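Local structure of RILP-like protein 2 (Mus musculus, 4KP3) at residues Arg46-Leu51 with Arg59-Ile64; Leu25-Leu30 with Thr34-Asp39. The protein regulates cell shape and the formation and upkeep of dendritic spines, and takes part in protein transport, including transport away from primary cilia. One frame throughout, in Å; residues are numbered along the deposited sequence.

Interaction 1: Arg46-Leu51 with Arg59-Ile64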
loop_
_atom_site.group_PDB
_atom_site.type_symbol
_atom_site.label_atom_id
_atom_site.label_comp_id
_atom_site.label_asym_id
_atom_site.label_seq_id
_atom_site.Cartn_x
_atom_site.Cartn_y
_atom_site.Cartn_z
ATOM N N ARG E 46 -2.239 2.433 -9.897
ATOM C CA ARG E 46 -1.356 2.439 -11.063
ATOM C C ARG E 46 -0.015 1.802 -10.745
ATOM O O ARG E 46 0.510 0.996 -11.514
ATOM C CB ARG E 46 -1.111 3.868 -11.560
ATOM C CG ARG E 46 -2.284 4.523 -12.254
ATOM C CD ARG E 46 -1.824 5.746 -13.039
ATOM N NE ARG E 46 -0.897 6.582 -12.278
ATOM C CZ ARG E 46 -0.905 7.912 -12.282
ATOM N NH1 ARG E 46 -1.800 8.571 -13.008
ATOM N NH2 ARG E 46 -0.020 8.584 -11.559
ATOM N N GLU E 47 0.549 2.181 -9.607
ATOM C CA GLU E 47 1.862 1.686 -9.230
ATOM C C GLU E 47 1.826 0.193 -8.927
ATOM O O GLU E 47 2.751 -0.536 -9.284
ATOM C CB GLU E 47 2.423 2.506 -8.076
ATOM C CG GLU E 47 2.646 3.950 -8.484
ATOM C CD GLU E 47 3.292 4.785 -7.404
ATOM O OE1 GLU E 47 3.915 4.207 -6.491
ATOM O OE2 GLU E 47 3.178 6.026 -7.474
ATOM N N LEU E 48 0.744 -0.262 -8.303
ATOM C CA LEU E 48 0.547 -1.692 -8.075
ATOM C C LEU E 48 0.393 -2.443 -9.394
ATOM O O LEU E 48 0.991 -3.501 -9.586
ATOM C CB LEU E 48 -0.676 -1.938 -7.187
ATOM C CG LEU E 48 -0.491 -1.714 -5.687
ATOM C CD1 LEU E 48 -1.837 -1.539 -5.009
ATOM C CD2 LEU E 48 0.273 -2.878 -5.071
ATOM N N MET E 49 -0.412 -1.888 -10.297
ATOM C CA MET E 49 -0.645 -2.491 -11.607
ATOM C C MET E 49 0.644 -2.595 -12.420
ATOM O O MET E 49 0.885 -3.595 -13.091
ATOM C CB MET E 49 -1.701 -1.692 -12.383
ATOM C CG MET E 49 -1.970 -2.200 -13.795
ATOM S SD MET E 49 -3.257 -1.262 -14.645
ATOM C CE MET E 49 -2.489 0.353 -14.778
ATOM N N ALA E 50 1.477 -1.563 -12.343
ATOM C CA ALA E 50 2.748 -1.563 -13.055
ATOM C C ALA E 50 3.741 -2.600 -12.511
ATOM O O ALA E 50 4.817 -2.784 -13.078
ATOM C CB ALA E 50 3.363 -0.174 -13.044
ATOM N N LEU E 51 3.394 -3.269 -11.414
ATOM C CA LEU E 51 4.281 -4.288 -10.845
ATOM C C LEU E 51 3.991 -5.690 -11.366
ATOM O O LEU E 51 4.722 -6.634 -11.059
ATOM C CB LEU E 51 4.228 -4.285 -9.321
ATOM C CG LEU E 51 4.847 -3.076 -8.632
ATOM C CD1 LEU E 51 4.754 -3.255 -7.132
ATOM C CD2 LEU E 51 6.287 -2.891 -9.073
ATOM N N ARG E 59 -2.195 -10.041 -3.764
ATOM C CA ARG E 59 -2.554 -10.135 -2.350
ATOM C C ARG E 59 -2.276 -8.823 -1.634
ATOM O O ARG E 59 -3.090 -8.360 -0.833
ATOM C CB ARG E 59 -1.801 -11.275 -1.667
ATOM C CG ARG E 59 -2.335 -12.644 -2.022
ATOM C CD ARG E 59 -1.546 -13.752 -1.357
ATOM N NE ARG E 59 -1.754 -15.021 -2.048
ATOM C CZ ARG E 59 -1.208 -16.174 -1.679
ATOM N NH1 ARG E 59 -0.420 -16.224 -0.615
ATOM N NH2 ARG E 59 -1.453 -17.278 -2.374
ATOM N N LEU E 60 -1.127 -8.225 -1.928
ATOM C CA LEU E 60 -0.790 -6.911 -1.384
ATOM C C LEU E 60 -1.784 -5.851 -1.868
ATOM O O LEU E 60 -2.197 -4.975 -1.107
ATOM C CB LEU E 60 0.636 -6.516 -1.778
ATOM C CG LEU E 60 1.087 -5.117 -1.352
ATOM C CD1 LEU E 60 1.181 -5.016 0.166
ATOM C CD2 LEU E 60 2.409 -4.764 -2.004
ATOM N N GLN E 61 -2.176 -5.952 -3.134
ATOM C CA GLN E 61 -3.125 -5.012 -3.728
ATOM C C GLN E 61 -4.448 -4.972 -2.963
ATOM O O GLN E 61 -4.911 -3.906 -2.555
ATOM C CB GLN E 61 -3.371 -5.367 -5.196
ATOM C CG GLN E 61 -4.258 -4.395 -5.961
ATOM C CD GLN E 61 -4.587 -4.908 -7.353
ATOM O OE1 GLN E 61 -4.938 -6.075 -7.525
ATOM N NE2 GLN E 61 -4.455 -4.043 -8.357
ATOM N N PHE E 62 -5.047 -6.137 -2.750
ATOM C CA PHE E 62 -6.314 -6.198 -2.033
ATOM C C PHE E 62 -6.174 -5.869 -0.554
ATOM O O PHE E 62 -7.142 -5.470 0.094
ATOM C CB PHE E 62 -7.007 -7.540 -2.262
ATOM C CG PHE E 62 -7.613 -7.656 -3.627
ATOM C CD1 PHE E 62 -8.787 -6.982 -3.929
ATOM C CD2 PHE E 62 -6.992 -8.391 -4.623
ATOM C CE1 PHE E 62 -9.347 -7.065 -5.194
ATOM C CE2 PHE E 62 -7.544 -8.475 -5.886
ATOM C CZ PHE E 62 -8.725 -7.813 -6.173
ATOM N N LYS E 63 -4.960 -6.015 -0.032
ATOM C CA LYS E 63 -4.667 -5.615 1.337
ATOM C C LYS E 63 -4.638 -4.084 1.416
ATOM O O LYS E 63 -5.185 -3.486 2.344
ATOM C CB LYS E 63 -3.339 -6.230 1.790
ATOM C CG LYS E 63 -3.096 -6.170 3.278
ATOM C CD LYS E 63 -2.206 -7.320 3.739
ATOM C CE LYS E 63 -2.821 -8.665 3.380
ATOM N NZ LYS E 63 -2.024 -9.814 3.899
ATOM N N ILE E 64 -4.019 -3.459 0.418
ATOM C CA ILE E 64 -4.018 -2.003 0.296
ATOM C C ILE E 64 -5.426 -1.453 0.043
ATOM O O ILE E 64 -5.769 -0.377 0.534
ATOM C CB ILE E 64 -3.036 -1.532 -0.804
ATOM C CG1 ILE E 64 -1.603 -1.890 -0.413
ATOM C CG2 ILE E 64 -3.142 -0.030 -1.042
ATOM C CD1 ILE E 64 -0.608 -1.697 -1.532
#

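Interaction 2: Leu25-Leu30 with Thr34-Asp39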
loop_
_atom_site.group_PDB
_atom_site.type_symbol
_atom_site.label_atom_id
_atom_site.label_comp_id
_atom_site.label_asym_id
_atom_site.label_seq_id
_atom_site.Cartn_x
_atom_site.Cartn_y
_atom_site.Cartn_z
ATOM N N LEU E 25 -1.438 13.468 -0.682
ATOM C CA LEU E 25 -0.435 12.910 0.220
ATOM C C LEU E 25 0.203 13.964 1.125
ATOM O O LEU E 25 0.631 13.657 2.236
ATOM C CB LEU E 25 0.661 12.194 -0.573
ATOM C CG LEU E 25 0.288 10.954 -1.392
ATOM C CD1 LEU E 25 1.510 10.429 -2.120
ATOM C CD2 LEU E 25 -0.301 9.874 -0.507
ATOM N N ALA E 26 0.265 15.202 0.646
ATOM C CA ALA E 26 0.923 16.281 1.381
ATOM C C ALA E 26 -0.003 16.923 2.403
ATOM O O ALA E 26 0.435 17.705 3.250
ATOM C CB ALA E 26 1.451 17.333 0.421
ATOM N N LYS E 27 -1.286 16.599 2.317
ATOM C CA LYS E 27 -2.275 17.204 3.196
ATOM C C LYS E 27 -2.143 16.694 4.619
ATOM O O LYS E 27 -1.599 15.614 4.861
ATOM C CB LYS E 27 -3.685 16.941 2.674
ATOM C CG LYS E 27 -4.359 18.162 2.078
ATOM C CD LYS E 27 -5.709 17.804 1.492
ATOM C CE LYS E 27 -6.632 19.006 1.436
ATOM N NZ LYS E 27 -7.988 18.634 0.945
ATOM N N SER E 28 -2.622 17.491 5.564
ATOM C CA SER E 28 -2.740 17.038 6.939
ATOM C C SER E 28 -3.898 16.047 6.979
ATOM O O SER E 28 -4.937 16.295 6.369
ATOM C CB SER E 28 -3.016 18.220 7.862
ATOM O OG SER E 28 -2.682 17.901 9.201
ATOM N N PRO E 29 -3.714 14.911 7.670
ATOM C CA PRO E 29 -4.702 13.828 7.712
ATOM C C PRO E 29 -6.090 14.278 8.132
ATOM O O PRO E 29 -7.088 13.801 7.584
ATOM C CB PRO E 29 -4.130 12.872 8.749
ATOM C CG PRO E 29 -2.669 13.103 8.703
ATOM C CD PRO E 29 -2.492 14.569 8.416
ATOM N N LEU E 30 -6.159 15.194 9.089
ATOM C CA LEU E 30 -7.452 15.653 9.596
ATOM C C LEU E 30 -8.148 16.570 8.596
ATOM O O LEU E 30 -9.237 17.077 8.864
ATOM C CB LEU E 30 -7.291 16.345 10.946
ATOM C CG LEU E 30 -6.944 15.391 12.095
ATOM C CD1 LEU E 30 -6.809 16.171 13.387
ATOM C CD2 LEU E 30 -7.999 14.304 12.227
ATOM N N THR E 34 -12.926 12.717 1.266
ATOM C CA THR E 34 -13.074 11.406 0.635
ATOM C C THR E 34 -12.576 11.442 -0.813
ATOM O O THR E 34 -12.098 10.434 -1.332
ATOM C CB THR E 34 -14.525 10.865 0.708
ATOM O OG1 THR E 34 -15.434 11.841 0.191
ATOM C CG2 THR E 34 -14.907 10.537 2.147
ATOM N N ASP E 35 -12.671 12.608 -1.449
ATOM C CA ASP E 35 -12.099 12.806 -2.782
ATOM C C ASP E 35 -10.582 12.605 -2.782
ATOM O O ASP E 35 -10.037 11.982 -3.695
ATOM C CB ASP E 35 -12.434 14.197 -3.324
ATOM C CG ASP E 35 -13.859 14.300 -3.834
ATOM O OD1 ASP E 35 -14.426 13.255 -4.216
ATOM O OD2 ASP E 35 -14.407 15.424 -3.858
ATOM N N ASP E 36 -9.910 13.138 -1.763
ATOM C CA ASP E 36 -8.463 12.975 -1.626
ATOM C C ASP E 36 -8.080 11.504 -1.502
ATOM O O ASP E 36 -7.079 11.063 -2.065
ATOM C CB ASP E 36 -7.936 13.742 -0.415
ATOM C CG ASP E 36 -8.041 15.243 -0.584
ATOM O OD1 ASP E 36 -8.030 15.716 -1.739
ATOM O OD2 ASP E 36 -8.126 15.946 0.444
ATOM N N VAL E 37 -8.887 10.748 -0.766
ATOM C CA VAL E 37 -8.652 9.320 -0.596
ATOM C C VAL E 37 -8.791 8.606 -1.943
ATOM O O VAL E 37 -7.955 7.778 -2.308
ATOM C CB VAL E 37 -9.630 8.718 0.443
ATOM C CG1 VAL E 37 -9.475 7.209 0.533
ATOM C CG2 VAL E 37 -9.420 9.364 1.800
ATOM N N TYR E 38 -9.845 8.947 -2.679
ATOM C CA TYR E 38 -10.069 8.407 -4.020
ATOM C C TYR E 38 -8.897 8.699 -4.960
ATOM O O TYR E 38 -8.505 7.850 -5.761
ATOM C CB TYR E 38 -11.363 8.967 -4.612
ATOM C CG TYR E 38 -12.589 8.694 -3.772
ATOM C CD1 TYR E 38 -12.639 7.601 -2.918
ATOM C CD2 TYR E 38 -13.692 9.536 -3.823
ATOM C CE1 TYR E 38 -13.748 7.348 -2.146
ATOM C CE2 TYR E 38 -14.812 9.292 -3.052
ATOM C CZ TYR E 38 -14.834 8.194 -2.215
ATOM O OH TYR E 38 -15.945 7.942 -1.443
ATOM N N ASP E 39 -8.342 9.903 -4.854
ATOM C CA ASP E 39 -7.191 10.291 -5.664
ATOM C C ASP E 39 -5.975 9.422 -5.351
ATOM O O ASP E 39 -5.348 8.879 -6.259
ATOM C CB ASP E 39 -6.848 11.770 -5.460
ATOM C CG ASP E 39 -7.857 12.701 -6.108
ATOM O OD1 ASP E 39 -8.652 12.232 -6.950
ATOM O OD2 ASP E 39 -7.849 13.905 -5.780
#

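Interaction 1: Arg46-Leu51 with Arg59-Ile64
Leu-48, near the end of helix 34-49, points into a row of side chains on helix 55-100: Leu-60, Gln-61 and Ile-64. The two helices form a helical hairpin within the RH1 domain, and this contact lies near its turn. The closest pair of CA atoms is Leu-48 and Gln-61, 6.6 Å apart. No hydrogen bond crosses between the segments; the contact is made by carbon atoms.

The tight part lies around the fork of Leu-48. Its CG is anti to the carbonyl carbon (chi1 -79°), and both methyls are carried toward the second helix. Leu-48 and Ile-64 meet tip to tip. CD1 of Leu-48 is 3.7 Å from CD1 of Ile-64, and CD2 of Leu-48 is 3.8 Å from the same methyl. The Ile-64 methyl therefore sits against both branches of the leucine. Leu-60 approaches at about a right angle and meets CD2 of Leu-48 with its own CD2, at 4.2 Å. This core extends across the dimer: Leu-48 packs on Leu-60 of the second subunit, Leu-60 on Leu-48 of that subunit, and Ile-64 on its own counterpart.

Within this pair of segments the looser side is that of Gln-61, partly covered by a chain of another protein that also packs on Leu-48. CG of Gln-61 is anti to the backbone N (chi1 -175°), which lays it against Leu-48; beyond CG the extended chain carries the amide past the touching carbons. Met-49 marks the solvent side: it is exposed, and its tip turns from helix 55-100. Charges stay at the margin of the apolar patch. Glu-47 and Lys-63 each form a salt bridge to the second subunit. On the Gln-61 side, CD1 of Leu-48 meets the methylene CG of Gln-61 at 3.9 Å and its CB at 4.1 Å.

Interaction 2: Leu25-Leu30 with Thr34-Asp39
The first torsion of Lys-27 is off the staggered values (chi1 -108°) and its chain is extended beyond CG, which carries NZ to Asp-36. The carboxylate of Asp-36 is placed by a first torsion of -68°, which turns CG to the side of the backbone N, opposite the carbonyl carbon. The two side chains cross at about a right angle. They meet in a salt bridge: NZ of Lys-27 donates to OD2 of Asp-36 at 2.7 Å. The bond uses the syn lone pair of OD2, the one on the OD1 side. OD1 of Asp-36 stays at 4.0 Å from NZ of Lys-27, so the lysine grips one oxygen and does not straddle the carboxylate. The aliphatic chain also lies close, with CD of Lys-27 3.2 Å from OD2 of Asp-36.

The bridge ties the loop after helix 22-25 to the first turn of helix 34-49 in the RH1 domain. OD2 of Asp-36 also accepts from the backbone N of Thr-33, just before that helix. The ammonium of Lys-27 has a further, weak hydrogen bond to the carbonyl of Gln-31. Both charged groups are thus linked to the short connection between the segments as well as to each other. Arg-66 of the second subunit donates NE to O of Leu-25, at the end of helix 22-25, and NH2 to O of Lys-27 in the loop.

In the fold
Both interactions use helix 34-49, but at different ends. Interaction 2 joins its start to the preceding loop, and interaction 1 joins its end to helix 55-100. Their centres are 19 Å apart and they do not touch. Interaction 1 is a buried contact, built from apolar branches and one glutamine chain. Interaction 2 is a surface contact of one charged pair, and it covers less area (77 against 190 Å²). The second subunit reaches both. At residues 46-51 and 59-64 it extends the apolar core and adds salt bridges. At residues 25-30 it bonds to the main chain.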